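Local coordinates for protein beta-1,4-galactanase (Humicola insolens, PDB 1HJQ) that hydrolyses the beta-1,4-galactosidic linkages of type I arabinogalactans as a family 53 glycoside hydrolase of clan GH-A, at residues A271-Y276 and N313-P318. Numbering follows the deposited sequence.
Sequences AGQTQY and NTMFTP
Q273 reaches from helix 270-286 to the backbone of T314 in the loop after strand 290-296, so in this eight-stranded TIM barrel the helix between strands 240-245 and 290-296 is tied to the long excursion beyond the last strand. The evidence is one hydrogen bond across the two segments: Q273 NE2 donates to T314 O over 3.2 Å, with an N-H...O angle of 152°. NE2 stands above the carbonyl plane, well off the lone-pair directions, while the oxygen is tilted 19° from the plane of the glutamine amide. Because the CA atoms of Q273 and M315, the nearest pair, are 8.1 Å apart, the gap is bridged by the side chain, which is extended beyond CG (chi2 -174°) and carries the amide away from the helix. Beyond the bond, the amide borders the methionine, whose side chain runs in the opposite direction alongside it, M315 CG lying 3.7 Å from Q273 NE2. Both ends of the buried amide have further partners: its strongest is W248 O, to which NE2 donates as well as to T314 O, and OE1 is hydrogen-bonded to S325 OG, which together should fix its rotation. A leucine at Q273 would probably leave T314 O and W248 O without this shared donor and S325 OG without its amide mate. N313 O is 3.7 Å from Q273 NE2 and is instead hydrogen-bonded to Y295 OH, on strand 290-296.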
ATOM      1  N   ALA A 271     -15.801   5.158 -16.282  1.00 18.55           N
ATOM      2  CA  ALA A 271     -16.245   3.826 -16.688  1.00 17.60           C
ATOM      3  C   ALA A 271     -15.053   2.888 -16.767  1.00 17.06           C
ATOM      4  O   ALA A 271     -15.109   1.765 -16.276  1.00 16.83           O
ATOM      5  CB  ALA A 271     -16.948   3.896 -18.033  1.00 17.10           C
ATOM      6  N   GLY A 272     -13.973   3.366 -17.378  1.00 16.98           N
ATOM      7  CA  GLY A 272     -12.768   2.568 -17.511  1.00 16.91           C
ATOM      8  C   GLY A 272     -12.139   2.208 -16.177  1.00 17.39           C
ATOM      9  O   GLY A 272     -11.601   1.114 -16.009  1.00 17.31           O
ATOM     10  N   GLN A 273     -12.194   3.128 -15.220  1.00 17.77           N
ATOM     11  CA  GLN A 273     -11.629   2.852 -13.910  1.00 18.15           C
ATOM     12  C   GLN A 273     -12.387   1.690 -13.284  1.00 18.99           C
ATOM     13  O   GLN A 273     -11.782   0.773 -12.732  1.00 19.91           O
ATOM     14  CB  GLN A 273     -11.733   4.080 -13.000  1.00 17.46           C
ATOM     15  CG  GLN A 273     -10.868   5.259 -13.422  1.00 17.29           C
ATOM     16  CD  GLN A 273     -10.895   6.387 -12.407  1.00 16.36           C
ATOM     17  OE1 GLN A 273     -11.958   6.887 -12.053  1.00 16.78           O
ATOM     18  NE2 GLN A 273      -9.724   6.793 -11.937  1.00 15.98           N
ATOM     19  N   THR A 274     -13.714   1.733 -13.375  1.00 19.60           N
ATOM     20  CA  THR A 274     -14.569   0.695 -12.817  1.00 20.00           C
ATOM     21  C   THR A 274     -14.173  -0.640 -13.418  1.00 20.23           C
ATOM     22  O   THR A 274     -13.881  -1.603 -12.711  1.00 19.28           O
ATOM     23  CB  THR A 274     -16.054   0.975 -13.139  1.00 21.09           C
ATOM     24  OG1 THR A 274     -16.404   2.279 -12.654  1.00 22.59           O
ATOM     25  CG2 THR A 274     -16.959  -0.057 -12.470  1.00 21.03           C
ATOM     26  N   GLN A 275     -14.157  -0.669 -14.742  1.00 21.26           N
ATOM     27  CA  GLN A 275     -13.804  -1.855 -15.504  1.00 22.06           C
ATOM     28  C   GLN A 275     -12.443  -2.407 -15.068  1.00 22.43           C
ATOM     29  O   GLN A 275     -12.312  -3.598 -14.777  1.00 22.14           O
ATOM     30  CB  GLN A 275     -13.770  -1.480 -16.983  1.00 23.31           C
ATOM     31  CG  GLN A 275     -13.816  -2.625 -17.960  1.00 25.90           C
ATOM     32  CD  GLN A 275     -13.880  -2.120 -19.390  1.00 29.02           C
ATOM     33  OE1 GLN A 275     -14.635  -1.185 -19.699  1.00 29.80           O
ATOM     34  NE2 GLN A 275     -13.094  -2.731 -20.273  1.00 30.60           N
ATOM     35  N   TYR A 276     -11.436  -1.536 -15.014  1.00 21.72           N
ATOM     36  CA  TYR A 276     -10.092  -1.952 -14.632  1.00 21.56           C
ATOM     37  C   TYR A 276      -9.996  -2.431 -13.187  1.00 21.66           C
ATOM     38  O   TYR A 276      -9.440  -3.494 -12.915  1.00 21.37           O
ATOM     39  CB  TYR A 276      -9.090  -0.811 -14.843  1.00 20.51           C
ATOM     40  CG  TYR A 276      -7.656  -1.195 -14.530  1.00 19.79           C
ATOM     41  CD1 TYR A 276      -6.871  -1.890 -15.458  1.00 19.79           C
ATOM     42  CD2 TYR A 276      -7.083  -0.862 -13.306  1.00 19.74           C
ATOM     43  CE1 TYR A 276      -5.544  -2.237 -15.171  1.00 19.22           C
ATOM     44  CE2 TYR A 276      -5.768  -1.205 -13.005  1.00 19.66           C
ATOM     45  CZ  TYR A 276      -5.001  -1.887 -13.938  1.00 20.53           C
ATOM     46  OH  TYR A 276      -3.691  -2.191 -13.628  1.00 20.52           O
ATOM     47  N   ASN A 313      -5.171  10.297 -12.296  1.00 15.39           N
ATOM     48  CA  ASN A 313      -5.502   8.940 -11.863  1.00 15.92           C
ATOM     49  C   ASN A 313      -6.483   8.969 -10.693  1.00 15.62           C
ATOM     50  O   ASN A 313      -6.776   7.940 -10.092  1.00 15.67           O
ATOM     51  CB  ASN A 313      -4.244   8.181 -11.426  1.00 16.97           C
ATOM     52  CG  ASN A 313      -3.344   7.815 -12.586  1.00 19.02           C
ATOM     53  OD1 ASN A 313      -3.805   7.300 -13.599  1.00 20.60           O
ATOM     54  ND2 ASN A 313      -2.048   8.067 -12.437  1.00 18.85           N
ATOM     55  N   THR A 314      -6.986  10.151 -10.365  1.00 16.06           N
ATOM     56  CA  THR A 314      -7.915  10.298  -9.248  1.00 17.21           C
ATOM     57  C   THR A 314      -9.323   9.810  -9.560  1.00 17.11           C
ATOM     58  O   THR A 314      -9.730   9.733 -10.716  1.00 17.96           O
ATOM     59  CB  THR A 314      -8.031  11.761  -8.813  1.00 16.97           C
ATOM     60  OG1 THR A 314      -8.636  12.515  -9.871  1.00 17.46           O
ATOM     61  CG2 THR A 314      -6.656  12.338  -8.510  1.00 16.23           C
ATOM     62  N   MET A 315     -10.064   9.486  -8.511  1.00 16.94           N
ATOM     63  CA  MET A 315     -11.434   9.036  -8.665  1.00 18.19           C
ATOM     64  C   MET A 315     -12.332  10.149  -8.144  1.00 18.92           C
ATOM     65  O   MET A 315     -13.437   9.923  -7.650  1.00 18.61           O
ATOM     66  CB  MET A 315     -11.662   7.741  -7.885  1.00 18.86           C
ATOM     67  CG  MET A 315     -10.751   6.613  -8.339  1.00 19.02           C
ATOM     68  SD  MET A 315     -11.111   5.069  -7.546  1.00 19.65           S
ATOM     69  CE  MET A 315     -12.525   4.603  -8.488  1.00 20.23           C
ATOM     70  N   PHE A 316     -11.818  11.366  -8.251  1.00 19.61           N
ATOM     71  CA  PHE A 316     -12.550  12.540  -7.835  1.00 20.60           C
ATOM     72  C   PHE A 316     -12.466  13.652  -8.865  1.00 21.03           C
ATOM     73  O   PHE A 316     -11.610  13.667  -9.748  1.00 21.98           O
ATOM     74  CB  PHE A 316     -12.038  13.069  -6.498  1.00 21.02           C
ATOM     75  CG  PHE A 316     -12.566  12.326  -5.314  1.00 21.64           C
ATOM     76  CD1 PHE A 316     -12.079  11.064  -4.992  1.00 21.98           C
ATOM     77  CD2 PHE A 316     -13.555  12.887  -4.520  1.00 20.38           C
ATOM     78  CE1 PHE A 316     -12.575  10.373  -3.891  1.00 21.63           C
ATOM     79  CE2 PHE A 316     -14.053  12.208  -3.423  1.00 20.57           C
ATOM     80  CZ  PHE A 316     -13.563  10.945  -3.107  1.00 21.63           C
ATOM     81  N   THR A 317     -13.394  14.579  -8.733  1.00 21.07           N
ATOM     82  CA  THR A 317     -13.483  15.738  -9.585  1.00 20.90           C
ATOM     83  C   THR A 317     -12.371  16.680  -9.144  1.00 21.22           C
ATOM     84  O   THR A 317     -11.897  16.605  -8.011  1.00 21.47           O
ATOM     85  CB  THR A 317     -14.873  16.397  -9.392  1.00 20.36           C
ATOM     86  OG1 THR A 317     -15.677  16.141 -10.546  1.00 20.99           O
ATOM     87  CG2 THR A 317     -14.763  17.873  -9.148  1.00 19.08           C
ATOM     88  N   PRO A 318     -11.918  17.558 -10.045  1.00 21.21           N
ATOM     89  CA  PRO A 318     -10.857  18.507  -9.704  1.00 20.53           C
ATOM     90  C   PRO A 318     -11.298  19.414  -8.560  1.00 20.65           C
ATOM     91  O   PRO A 318     -10.479  20.086  -7.933  1.00 20.56           O
ATOM     92  CB  PRO A 318     -10.660  19.271 -11.004  1.00 20.47           C
ATOM     93  CG  PRO A 318     -10.950  18.222 -12.043  1.00 20.44           C
ATOM     94  CD  PRO A 318     -12.193  17.575 -11.493  1.00 21.12           C
TER